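Local coordinates for superkiller protein 7 (Saccharomyces cerevisiae, PDB 4ZKE) that binds GTP in a translational-GTPase-like fold and probably links the Ski complex to the RNA exosome in cytoplasmic mRNA decay, at residues T21-G26 / I107-S112; T28-S33 / V133-C138; S33-H38 / I216-L221; L222-N227 / S243-P248. All blocks are in the same frame, centred on the assembly; numbering follows the deposited sequence. Where two conformers were deposited one is given.

In the fold
From the N terminus, strand 18-25, the loop after it and helix 32-42 supply the first halves of contacts 1, 2 and 3 in turn. Their partners follow in the same order: 107-112 at the end of strand 102-108, 133-138 at the end of strand 131-137, and lastly segment 216-221, at the end of strand 213-217. The three long loops so closed therefore all cross one another, gathering the C-terminal ends of the parallel strands round GTP; contacts 2 and 3 share Ser33. Contact 4 (222-227 with 243-248) comes in series after them, closing a short loop that includes unmodelled residues. It touches contact 3 through Asn225 and Pro217, joining the guanine-side loop to the approach to helix 256-267.

Contact 1: T21-G26 / I107-S112; sequences TCLFLG and IDTPGS. With GTP (guanosine-5'-triphosphate), chain C.
Leu23 and Ile107 lie on neighbouring parallel strands of the P-loop GTPase sheet, their branched side chains slanting across each other on the face covered by helix 113-127. Backbone bonds from Ile107 N to Cys22 O and from Phe24 N to Ile107 O set the pairing. Thr21, its hydroxyl taken by Asn19, turns methyl CG2 to Ile107 CD1 at a tight 3.5 Å. Phe24 sends its ring to the other face, under helix 32-42, with Ile107 O near the ring plane at its edge; an apolar ring suits that layer. Beyond the strand, Thr109 is second in the sequence DTPG, matching the G3 motif (DxxG), where switch II begins in related GTPases. Its OG1 sits between the backbone N and the carbonyl carbon (chi1 68°) and donates to Phe24 O at 2.7 Å, in the carbonyl plane, while CG2 packs on Leu23 CD1 at 3.5 Å. A valine here would probably keep that apolar contact but leave Phe24 O without its side-chain donor. Thr109 OG1 also accepts from a water 2.6 Å away, which donates to Pro110 O too. Gly111 N makes a weak bond to GTP O3G, 2.8 Å long and bent to 125°.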
# COMPACT_ATOMS: atom_id res chain seq x y z
N THR A 21 3.47 5.45 7.68
CA THR A 21 2.67 5.30 6.46
C THR A 21 1.21 5.02 6.80
O THR A 21 0.88 4.10 7.54
CB THR A 21 3.22 4.17 5.57
OG1 THR A 21 4.53 4.52 5.12
CG2 THR A 21 2.32 3.94 4.35
N CYS A 22 0.33 5.88 6.28
CA CYS A 22 -1.10 5.73 6.46
C CYS A 22 -1.76 5.36 5.14
O CYS A 22 -1.67 6.11 4.16
CB CYS A 22 -1.72 7.01 7.02
SG CYS A 22 -1.06 7.53 8.62
N LEU A 23 -2.42 4.21 5.12
CA LEU A 23 -3.09 3.70 3.92
C LEU A 23 -4.61 3.87 4.01
O LEU A 23 -5.25 3.34 4.91
CB LEU A 23 -2.75 2.22 3.70
CG LEU A 23 -3.31 1.57 2.43
CD1 LEU A 23 -2.65 2.15 1.20
CD2 LEU A 23 -3.13 0.07 2.46
N PHE A 24 -5.17 4.61 3.06
CA PHE A 24 -6.60 4.86 3.01
C PHE A 24 -7.34 3.81 2.17
O PHE A 24 -6.96 3.54 1.03
CB PHE A 24 -6.87 6.26 2.45
CG PHE A 24 -6.44 7.36 3.38
CD1 PHE A 24 -5.10 7.66 3.55
CD2 PHE A 24 -7.38 8.09 4.10
CE1 PHE A 24 -4.70 8.66 4.42
CE2 PHE A 24 -6.99 9.09 4.96
CZ PHE A 24 -5.65 9.38 5.12
N LEU A 25 -8.38 3.24 2.77
CA LEU A 25 -9.14 2.15 2.16
C LEU A 25 -10.63 2.42 2.24
O LEU A 25 -11.09 3.14 3.13
CB LEU A 25 -8.82 0.82 2.86
CG LEU A 25 -7.37 0.36 2.80
CD1 LEU A 25 -7.09 -0.62 3.92
CD2 LEU A 25 -7.07 -0.27 1.45
N GLY A 26 -11.39 1.85 1.32
CA GLY A 26 -12.84 1.98 1.33
C GLY A 26 -13.46 1.81 -0.04
O GLY A 26 -12.76 1.82 -1.05
N ILE A 107 -1.30 7.34 1.59
CA ILE A 107 -1.52 6.53 0.40
C ILE A 107 -3.01 6.41 0.05
O ILE A 107 -3.81 5.90 0.84
CB ILE A 107 -0.92 5.12 0.55
CG1 ILE A 107 0.59 5.23 0.78
CG2 ILE A 107 -1.21 4.28 -0.69
CD1 ILE A 107 1.28 3.92 1.06
N ASP A 108 -3.35 6.87 -1.15
CA ASP A 108 -4.71 6.77 -1.68
C ASP A 108 -4.83 5.48 -2.48
O ASP A 108 -3.88 5.05 -3.12
CB ASP A 108 -5.04 7.98 -2.55
CG ASP A 108 -6.51 8.06 -2.92
OD1 ASP A 108 -7.34 7.42 -2.25
OD2 ASP A 108 -6.83 8.78 -3.89
N THR A 109 -6.01 4.86 -2.44
CA THR A 109 -6.25 3.64 -3.20
C THR A 109 -7.62 3.69 -3.84
O THR A 109 -8.53 4.33 -3.32
CB THR A 109 -6.15 2.38 -2.31
OG1 THR A 109 -7.24 2.35 -1.38
CG2 THR A 109 -4.83 2.35 -1.56
N PRO A 110 -7.78 3.01 -4.99
CA PRO A 110 -9.07 3.02 -5.67
C PRO A 110 -10.08 2.11 -4.98
O PRO A 110 -9.70 1.07 -4.45
CB PRO A 110 -8.73 2.50 -7.07
CG PRO A 110 -7.55 1.64 -6.87
CD PRO A 110 -6.77 2.23 -5.73
N GLY A 111 -11.35 2.52 -4.98
CA GLY A 111 -12.42 1.75 -4.36
C GLY A 111 -13.26 0.97 -5.36
O GLY A 111 -13.79 -0.09 -5.01
N SER A 112 -13.39 1.47 -6.58
CA SER A 112 -14.14 0.77 -7.62
C SER A 112 -13.54 -0.61 -7.82
O SER A 112 -12.34 -0.75 -8.05
CB SER A 112 -14.14 1.55 -8.93
OG SER A 112 -12.83 1.76 -9.41
PG GTP C . -12.97 6.16 -5.39
O1G GTP C . -11.72 6.85 -5.89
O2G GTP C . -13.75 5.65 -6.59
O3G GTP C . -12.64 5.01 -4.48
O3B GTP C . -13.90 7.23 -4.61
PB GTP C . -13.35 7.98 -3.30
O1B GTP C . -11.94 8.46 -3.56
O2B GTP C . -13.38 7.08 -2.09
O3A GTP C . -14.33 9.24 -3.08
PA GTP C . -14.28 10.61 -3.93
O1A GTP C . -13.24 11.52 -3.33
O2A GTP C . -14.03 10.39 -5.40
O5' GTP C . -15.74 11.25 -3.69
C5' GTP C . -16.92 10.64 -4.17
C4' GTP C . -18.01 11.70 -4.25
O4' GTP C . -18.41 12.02 -2.93
C3' GTP C . -17.53 12.99 -4.90
O3' GTP C . -18.49 13.43 -5.83
C2' GTP C . -17.41 13.99 -3.77
O2' GTP C . -17.80 15.27 -4.19
C1' GTP C . -18.32 13.42 -2.70
N9 GTP C . -17.79 13.63 -1.35
C8 GTP C . -16.58 13.23 -0.85
N7 GTP C . -16.50 13.63 0.45
C5 GTP C . -17.65 14.26 0.78
C6 GTP C . -18.11 14.85 1.96
O6 GTP C . -17.41 14.87 2.97
N1 GTP C . -19.36 15.43 1.98
C2 GTP C . -20.15 15.42 0.85
N2 GTP C . -21.35 15.98 0.87
N3 GTP C . -19.69 14.83 -0.31
C4 GTP C . -18.47 14.27 -0.34
O HOH W 1 -9.65 1.35 -1.35

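Contact 2: T28-S33 / V133-C138; sequences TNAGKS and VLVIDC. With MG (magnesium ion), chain B; GTP (guanosine-5'-triphosphate), chain C.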
# COMPACT_ATOMS: atom_id res chain seq x y z
N THR A 28 -15.81 2.63 -3.43
CA THR A 28 -15.87 3.79 -4.30
C THR A 28 -16.87 4.79 -3.74
O THR A 28 -17.82 4.40 -3.04
CB THR A 28 -16.26 3.41 -5.75
OG1 THR A 28 -16.13 4.56 -6.60
CG2 THR A 28 -17.70 2.90 -5.82
N ASN A 29 -16.65 6.07 -4.01
CA ASN A 29 -17.55 7.14 -3.59
C ASN A 29 -17.53 7.38 -2.07
O ASN A 29 -18.35 8.12 -1.54
CB ASN A 29 -18.98 6.82 -4.04
CG ASN A 29 -19.86 8.04 -4.11
OD1 ASN A 29 -19.59 8.97 -4.88
ND2 ASN A 29 -20.93 8.06 -3.32
N ALA A 30 -16.57 6.77 -1.39
CA ALA A 30 -16.46 6.91 0.07
C ALA A 30 -15.97 8.31 0.46
O ALA A 30 -16.36 8.83 1.51
CB ALA A 30 -15.53 5.85 0.63
N GLY A 31 -15.13 8.90 -0.38
CA GLY A 31 -14.61 10.23 -0.15
C GLY A 31 -13.13 10.23 0.21
O GLY A 31 -12.63 11.20 0.78
N LYS A 32 -12.44 9.15 -0.13
CA LYS A 32 -11.02 9.02 0.20
C LYS A 32 -10.17 10.10 -0.47
O LYS A 32 -9.39 10.78 0.20
CB LYS A 32 -10.52 7.63 -0.22
CG LYS A 32 -11.28 6.49 0.44
CD LYS A 32 -10.69 5.15 0.08
CE LYS A 32 -10.88 4.79 -1.38
NZ LYS A 32 -12.31 4.64 -1.74
N SER A 33 -10.32 10.25 -1.78
CA SER A 33 -9.53 11.22 -2.52
C SER A 33 -9.86 12.65 -2.08
O SER A 33 -8.96 13.46 -1.85
CB SER A 33 -9.76 11.06 -4.02
OG SER A 33 -9.29 9.80 -4.48
N VAL A 133 -6.58 3.44 7.34
CA VAL A 133 -7.67 4.39 7.49
C VAL A 133 -8.83 3.94 6.61
O VAL A 133 -8.79 4.07 5.38
CB VAL A 133 -7.25 5.82 7.12
CG1 VAL A 133 -8.43 6.77 7.18
CG2 VAL A 133 -6.16 6.29 8.06
N LEU A 134 -9.86 3.41 7.26
CA LEU A 134 -11.04 2.92 6.57
C LEU A 134 -12.08 4.02 6.47
O LEU A 134 -12.63 4.46 7.49
CB LEU A 134 -11.62 1.71 7.30
CG LEU A 134 -12.92 1.13 6.73
CD1 LEU A 134 -12.72 0.65 5.30
CD2 LEU A 134 -13.41 -0.00 7.63
N VAL A 135 -12.34 4.47 5.25
CA VAL A 135 -13.27 5.57 5.01
C VAL A 135 -14.64 5.03 4.63
O VAL A 135 -14.77 4.20 3.73
CB VAL A 135 -12.76 6.51 3.90
CG1 VAL A 135 -13.69 7.69 3.72
CG2 VAL A 135 -11.35 7.00 4.23
N ILE A 136 -15.67 5.52 5.32
CA ILE A 136 -17.02 5.00 5.15
C ILE A 136 -18.03 6.12 4.92
O ILE A 136 -18.05 7.12 5.64
CB ILE A 136 -17.44 4.18 6.38
CG1 ILE A 136 -16.51 2.97 6.52
CG2 ILE A 136 -18.89 3.71 6.26
CD1 ILE A 136 -16.64 2.25 7.81
N ASP A 137 -18.87 5.93 3.90
CA ASP A 137 -19.93 6.88 3.57
C ASP A 137 -21.13 6.65 4.48
O ASP A 137 -21.78 5.60 4.42
CB ASP A 137 -20.33 6.73 2.10
CG ASP A 137 -21.22 7.87 1.62
OD1 ASP A 137 -21.81 8.58 2.46
OD2 ASP A 137 -21.32 8.05 0.39
N CYS A 138 -21.43 7.65 5.30
CA CYS A 138 -22.51 7.54 6.28
C CYS A 138 -23.81 8.18 5.81
O CYS A 138 -24.77 8.26 6.57
CB CYS A 138 -22.07 8.16 7.60
SG CYS A 138 -20.71 7.31 8.39
MG MG B . -10.51 8.21 -5.08
PG GTP C . -12.97 6.16 -5.39
O1G GTP C . -11.72 6.85 -5.89
O2G GTP C . -13.75 5.65 -6.59
O3G GTP C . -12.64 5.01 -4.48
O3B GTP C . -13.90 7.23 -4.61
PB GTP C . -13.35 7.98 -3.30
O1B GTP C . -11.94 8.46 -3.56
O2B GTP C . -13.38 7.08 -2.09
O3A GTP C . -14.33 9.24 -3.08
PA GTP C . -14.28 10.61 -3.93
O1A GTP C . -13.24 11.52 -3.33
O2A GTP C . -14.03 10.39 -5.40
O5' GTP C . -15.74 11.25 -3.69
C5' GTP C . -16.92 10.64 -4.17
C4' GTP C . -18.01 11.70 -4.25
O4' GTP C . -18.41 12.02 -2.93
C3' GTP C . -17.53 12.99 -4.90
O3' GTP C . -18.49 13.43 -5.83
C2' GTP C . -17.41 13.99 -3.77
O2' GTP C . -17.80 15.27 -4.19
C1' GTP C . -18.32 13.42 -2.70
N9 GTP C . -17.79 13.63 -1.35
C8 GTP C . -16.58 13.23 -0.85
N7 GTP C . -16.50 13.63 0.45
C5 GTP C . -17.65 14.26 0.78
C6 GTP C . -18.11 14.85 1.96
O6 GTP C . -17.41 14.87 2.97
N1 GTP C . -19.36 15.43 1.98
C2 GTP C . -20.15 15.42 0.85
N2 GTP C . -21.35 15.98 0.87
N3 GTP C . -19.69 14.83 -0.31
C4 GTP C . -18.47 14.27 -0.34
O HOH W 2 -9.35 6.95 -3.84
O HOH W 3 -11.45 9.75 -6.24
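Asn29 and Asp137 bring the two flat groups of this contact together: side-chain amide and carboxylate slant past each other with planes 44° apart, so neither lies flat on the other's face. Both carboxylate oxygens have partners. OD2 forms a salt bridge with Lys180, whose NZ also donates to Asn29 O, and OD1 accepts from Asn139 N; one lysine thus ties the loop to the strand end. Deeper in, small Ala30 fits against the strand, its CB 3.6 Å from Val135 O. Val135, a branched residue suited to a buried strand, offers CB to Lys32 CG at 3.8 Å. That apolar support lies under the first part of the lysine chain, which then bends at its last two torsions and brings NZ between an oxygen of the beta and one of the gamma phosphate. Lys32 NZ grips GTP O2B at 2.7 Å and GTP O3G at 2.8 Å, with Gly26 O as a further partner. A methionine in its place would probably leave both phosphate oxygens without this positive donor and Gly26 O without its mate. Backbone amides complete the cradle: Lys32 N donates to GTP O2B, Asn29 N to the bridging GTP O3B and Ser33 N to GTP O1B. Gly31 has backbone angles calling for glycine, and a CB there would run into the guanine N7. Ser33 OG binds magnesium at 2.1 Å, whose other ligands are GTP O1G, GTP O1B, two waters and Ser85; Asp108 OD2, hydrogen-bonded to Ser33 OG, probably orients it from the second shell. Strand, phosphate-wrapping loop and helix start, in the sequence GDTNAGKS, make this a P-loop (Walker A motif).

Contact 3: S33-H38 / I216-L221; sequences STLLGH and IPCSGL. With MG (magnesium ion), chain B; GTP (guanosine-5'-triphosphate), chain C.
His38 turns its ring from helix 32-42 to the backbone of Gly220 because its chi1 of -159° places CG on the side opposite the backbone N, while one turn earlier Thr34 holds CG2 anti to the backbone N, putting that methyl against Leu221. The loop they meet, Ser219-Leu221 after strand 213-217, corresponds in position and sequence to the G5 guanine-recognition motif of translational GTPases. His38 ND1 donates to Gly220 O at 2.7 Å, a bent bond whose acceptor lies 22° out of the ring plane; the ring is further held by stacking on Phe69. An imidazole suits this place, being flat enough to enter beside the loop yet carrying an N-H. Helix and loop come very close at Leu35 and Gly220, whose CA atoms are 3.7 Å apart. A CB on Gly220 would clash with Leu35 CB, which explains the glycine. Leu35 CD1 then packs on Cys218 SG, and the buried leucine continues onto Phe24 and Leu177 of the sheet. Thr34 uses both ends of its forked side chain: CG2 touches Leu221 CA at 3.7 Å, and OG1, also bonded to Asn67, donates to GTP O1A at 2.7 Å, where the Thr34 N-H bonds as well. The alpha phosphate oxygen is thus gripped twice by one residue. Leu221 lays its apolar chain over one face of the guanine, CB 3.3 Å from GTP C6 and CD2 above C2. Its backbone N-H points at the base's carbonyl, Leu221 N donating to GTP O6 at 3.0 Å and 167°.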
# COMPACT_ATOMS: atom_id res chain seq x y z
N SER A 33 -10.32 10.25 -1.78
CA SER A 33 -9.53 11.22 -2.52
C SER A 33 -9.86 12.65 -2.08
O SER A 33 -8.96 13.46 -1.85
CB SER A 33 -9.76 11.06 -4.02
OG SER A 33 -9.29 9.80 -4.48
N THR A 34 -11.15 12.95 -1.96
CA THR A 34 -11.59 14.25 -1.49
C THR A 34 -10.98 14.58 -0.13
O THR A 34 -10.32 15.61 0.04
CB THR A 34 -13.13 14.31 -1.38
OG1 THR A 34 -13.70 14.11 -2.68
CG2 THR A 34 -13.59 15.66 -0.82
N LEU A 35 -11.21 13.70 0.84
CA LEU A 35 -10.75 13.92 2.21
C LEU A 35 -9.25 14.12 2.26
O LEU A 35 -8.74 15.00 2.95
CB LEU A 35 -11.15 12.74 3.10
CG LEU A 35 -10.79 12.86 4.58
CD1 LEU A 35 -11.89 12.24 5.43
CD2 LEU A 35 -9.45 12.20 4.88
N LEU A 36 -8.55 13.29 1.51
CA LEU A 36 -7.10 13.28 1.54
C LEU A 36 -6.53 14.51 0.83
O LEU A 36 -5.47 15.02 1.21
CB LEU A 36 -6.60 11.98 0.91
CG LEU A 36 -5.15 11.55 1.12
CD1 LEU A 36 -4.80 11.61 2.58
CD2 LEU A 36 -4.97 10.13 0.61
N GLY A 37 -7.24 15.00 -0.18
CA GLY A 37 -6.87 16.25 -0.82
C GLY A 37 -7.09 17.43 0.12
O GLY A 37 -6.28 18.36 0.16
N HIS A 38 -8.17 17.38 0.89
CA HIS A 38 -8.51 18.46 1.81
C HIS A 38 -7.53 18.47 2.98
O HIS A 38 -7.16 19.53 3.48
CB HIS A 38 -9.96 18.30 2.31
CG HIS A 38 -10.56 19.57 2.84
ND1 HIS A 38 -11.92 19.81 2.80
CD2 HIS A 38 -10.00 20.65 3.42
CE1 HIS A 38 -12.16 21.00 3.33
NE2 HIS A 38 -11.02 21.53 3.72
N ILE A 216 -13.81 8.16 14.13
CA ILE A 216 -13.78 9.62 14.03
C ILE A 216 -14.78 10.08 12.97
O ILE A 216 -14.63 9.76 11.80
CB ILE A 216 -12.38 10.15 13.65
CG1 ILE A 216 -11.35 9.73 14.70
CG2 ILE A 216 -12.41 11.68 13.52
CD1 ILE A 216 -9.92 10.08 14.33
N PRO A 217 -15.82 10.83 13.39
CA PRO A 217 -16.73 11.40 12.39
C PRO A 217 -16.10 12.59 11.70
O PRO A 217 -15.32 13.32 12.31
CB PRO A 217 -17.93 11.82 13.23
CG PRO A 217 -17.33 12.20 14.54
CD PRO A 217 -16.18 11.24 14.76
N CYS A 218 -16.43 12.80 10.43
CA CYS A 218 -15.85 13.90 9.68
C CYS A 218 -16.56 14.18 8.37
O CYS A 218 -17.44 13.43 7.95
CB CYS A 218 -14.37 13.62 9.39
SG CYS A 218 -14.11 12.16 8.35
N SER A 219 -16.17 15.28 7.74
CA SER A 219 -16.56 15.61 6.38
C SER A 219 -15.31 16.01 5.60
O SER A 219 -14.74 17.07 5.83
CB SER A 219 -17.59 16.74 6.35
OG SER A 219 -17.96 17.05 5.02
N GLY A 220 -14.89 15.15 4.68
CA GLY A 220 -13.68 15.40 3.92
C GLY A 220 -13.87 16.56 2.96
O GLY A 220 -12.91 17.26 2.63
N LEU A 221 -15.10 16.76 2.50
CA LEU A 221 -15.40 17.85 1.58
C LEU A 221 -15.36 19.20 2.28
O LEU A 221 -14.70 20.13 1.82
CB LEU A 221 -16.76 17.63 0.93
CG LEU A 221 -17.22 18.69 -0.08
CD1 LEU A 221 -16.18 18.89 -1.18
CD2 LEU A 221 -18.55 18.28 -0.68
MG MG B . -10.51 8.21 -5.08
PG GTP C . -12.97 6.16 -5.39
O1G GTP C . -11.72 6.85 -5.89
O2G GTP C . -13.75 5.65 -6.59
O3G GTP C . -12.64 5.01 -4.48
O3B GTP C . -13.90 7.23 -4.61
PB GTP C . -13.35 7.98 -3.30
O1B GTP C . -11.94 8.46 -3.56
O2B GTP C . -13.38 7.08 -2.09
O3A GTP C . -14.33 9.24 -3.08
PA GTP C . -14.28 10.61 -3.93
O1A GTP C . -13.24 11.52 -3.33
O2A GTP C . -14.03 10.39 -5.40
O5' GTP C . -15.74 11.25 -3.69
C5' GTP C . -16.92 10.64 -4.17
C4' GTP C . -18.01 11.70 -4.25
O4' GTP C . -18.41 12.02 -2.93
C3' GTP C . -17.53 12.99 -4.90
O3' GTP C . -18.49 13.43 -5.83
C2' GTP C . -17.41 13.99 -3.77
O2' GTP C . -17.80 15.27 -4.19
C1' GTP C . -18.32 13.42 -2.70
N9 GTP C . -17.79 13.63 -1.35
C8 GTP C . -16.58 13.23 -0.85
N7 GTP C . -16.50 13.63 0.45
C5 GTP C . -17.65 14.26 0.78
C6 GTP C . -18.11 14.85 1.96
O6 GTP C . -17.41 14.87 2.97
N1 GTP C . -19.36 15.43 1.98
C2 GTP C . -20.15 15.42 0.85
N2 GTP C . -21.35 15.98 0.87
N3 GTP C . -19.69 14.83 -0.31
C4 GTP C . -18.47 14.27 -0.34
O HOH W 2 -9.35 6.95 -3.84
O HOH W 3 -11.45 9.75 -6.24

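Contact 4: L222-N227 / S243-P248; sequences LGSNLN and SINYVP
Leu222 reaches across to Asn245 and Ile244, and its side chain can be followed outward. CB lies beside the end of the Asn245 side-chain amide. CG stands anti to the carbonyl carbon (chi1 -56°), which sends the fork over the neighbouring loop. There CD1 comes within 4.1 Å of Asn245 N and 4.3 Å of Ile244 CD1, the one apolar meeting of side chains that Leu222 makes here. The leucine also touches Asp182, so it lines the side of the loop nearer the nucleotide. Gly223 follows with positive phi, where a CB would be jammed against the preceding carbonyl oxygen; the chain can therefore turn, and Leu226 N bonds back to Gly223 O at 3.2 Å. Asn225 and Asn245 also have positive phi, a conformation that asparagine tolerates better than most residues. Ser224 is small enough to sit under the opposing backbone, its OG 3.6 Å from Asn245 CA; this hydroxyl is buried without a polar partner in the model. Farther along, Val247 turns methyl CG2 to Asn225, meeting its CB at 4.0 Å, while Asn225 ND2 donates to Pro217 O and so holds the turn to the end of strand 213-217. The Tyr246 ring meets Trp186, planes about 45° apart. The two segments run in nearly the same direction, 14° apart, as irregular loops in a partly buried contact. They form the outer flank of the guanine-binding loop of the GTPase domain, between its last strand, 213-217, and helix 256-267.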
# COMPACT_ATOMS: atom_id res chain seq x y z
N LEU A 222 -16.07 19.31 3.40
CA LEU A 222 -16.13 20.55 4.16
C LEU A 222 -14.94 20.70 5.11
O LEU A 222 -14.66 21.79 5.60
CB LEU A 222 -17.43 20.62 4.96
CG LEU A 222 -18.72 20.49 4.15
CD1 LEU A 222 -19.93 20.62 5.07
CD2 LEU A 222 -18.78 21.53 3.04
N GLY A 223 -14.24 19.60 5.37
CA GLY A 223 -13.07 19.62 6.23
C GLY A 223 -13.40 19.53 7.71
O GLY A 223 -12.53 19.70 8.56
N SER A 224 -14.67 19.26 8.01
CA SER A 224 -15.11 19.19 9.40
C SER A 224 -14.39 18.09 10.17
O SER A 224 -14.44 16.92 9.79
CB SER A 224 -16.62 18.96 9.46
OG SER A 224 -17.30 19.83 8.57
N ASN A 225 -13.73 18.49 11.25
CA ASN A 225 -13.05 17.57 12.16
C ASN A 225 -11.83 16.88 11.53
O ASN A 225 -11.41 15.82 12.01
CB ASN A 225 -14.04 16.52 12.67
CG ASN A 225 -13.66 15.97 14.03
OD1 ASN A 225 -13.02 16.64 14.84
ND2 ASN A 225 -14.06 14.73 14.30
N LEU A 226 -11.27 17.47 10.49
CA LEU A 226 -10.04 16.95 9.90
C LEU A 226 -8.84 17.43 10.70
O LEU A 226 -7.90 16.66 10.94
CB LEU A 226 -9.89 17.38 8.44
CG LEU A 226 -10.84 16.75 7.41
CD1 LEU A 226 -10.39 17.11 6.00
CD2 LEU A 226 -10.93 15.23 7.56
N ASN A 227 -8.86 18.69 11.13
CA ASN A 227 -7.79 19.23 11.95
C ASN A 227 -8.28 20.33 12.88
O ASN A 227 -9.45 20.72 12.81
CB ASN A 227 -6.66 19.75 11.06
CG ASN A 227 -6.92 21.15 10.52
OD1 ASN A 227 -8.05 21.49 10.17
ND2 ASN A 227 -5.87 21.96 10.46
N SER A 243 -25.16 26.39 11.40
CA SER A 243 -24.52 25.10 11.64
C SER A 243 -24.31 24.27 10.38
O SER A 243 -25.08 23.34 10.10
CB SER A 243 -25.33 24.30 12.66
OG SER A 243 -25.69 25.11 13.77
N ILE A 244 -23.28 24.61 9.62
CA ILE A 244 -22.67 23.68 8.67
C ILE A 244 -21.16 23.95 8.73
O ILE A 244 -20.75 25.07 9.04
CB ILE A 244 -23.22 23.81 7.21
CG1 ILE A 244 -22.62 25.01 6.48
CG2 ILE A 244 -24.75 23.85 7.20
CD1 ILE A 244 -21.46 24.64 5.58
N ASN A 245 -20.36 22.93 8.45
CA ASN A 245 -18.91 23.00 8.67
C ASN A 245 -18.62 23.14 10.17
O ASN A 245 -17.56 23.63 10.57
CB ASN A 245 -18.29 24.17 7.90
CG ASN A 245 -16.83 23.92 7.54
OD1 ASN A 245 -16.47 23.93 6.36
ND2 ASN A 245 -15.99 23.70 8.55
N TYR A 246 -19.58 22.70 10.98
CA TYR A 246 -19.46 22.71 12.43
C TYR A 246 -19.23 21.30 12.93
O TYR A 246 -19.60 20.33 12.27
CB TYR A 246 -20.73 23.28 13.07
CG TYR A 246 -21.92 22.35 12.94
CD1 TYR A 246 -22.38 21.62 14.02
CD2 TYR A 246 -22.56 22.18 11.72
CE1 TYR A 246 -23.46 20.76 13.90
CE2 TYR A 246 -23.63 21.33 11.59
CZ TYR A 246 -24.08 20.62 12.67
OH TYR A 246 -25.16 19.77 12.53
N VAL A 247 -18.61 21.19 14.11
CA VAL A 247 -18.56 19.93 14.83
C VAL A 247 -19.54 20.05 16.00
O VAL A 247 -19.39 20.93 16.85
CB VAL A 247 -17.14 19.62 15.34
CG1 VAL A 247 -17.12 18.33 16.16
CG2 VAL A 247 -16.18 19.50 14.16
N PRO A 248 -20.56 19.17 16.04
CA PRO A 248 -21.64 19.32 17.03
C PRO A 248 -21.15 19.30 18.47
O PRO A 248 -20.11 18.71 18.77
CB PRO A 248 -22.55 18.13 16.74
CG PRO A 248 -21.69 17.14 16.06
CD PRO A 248 -20.72 17.94 15.25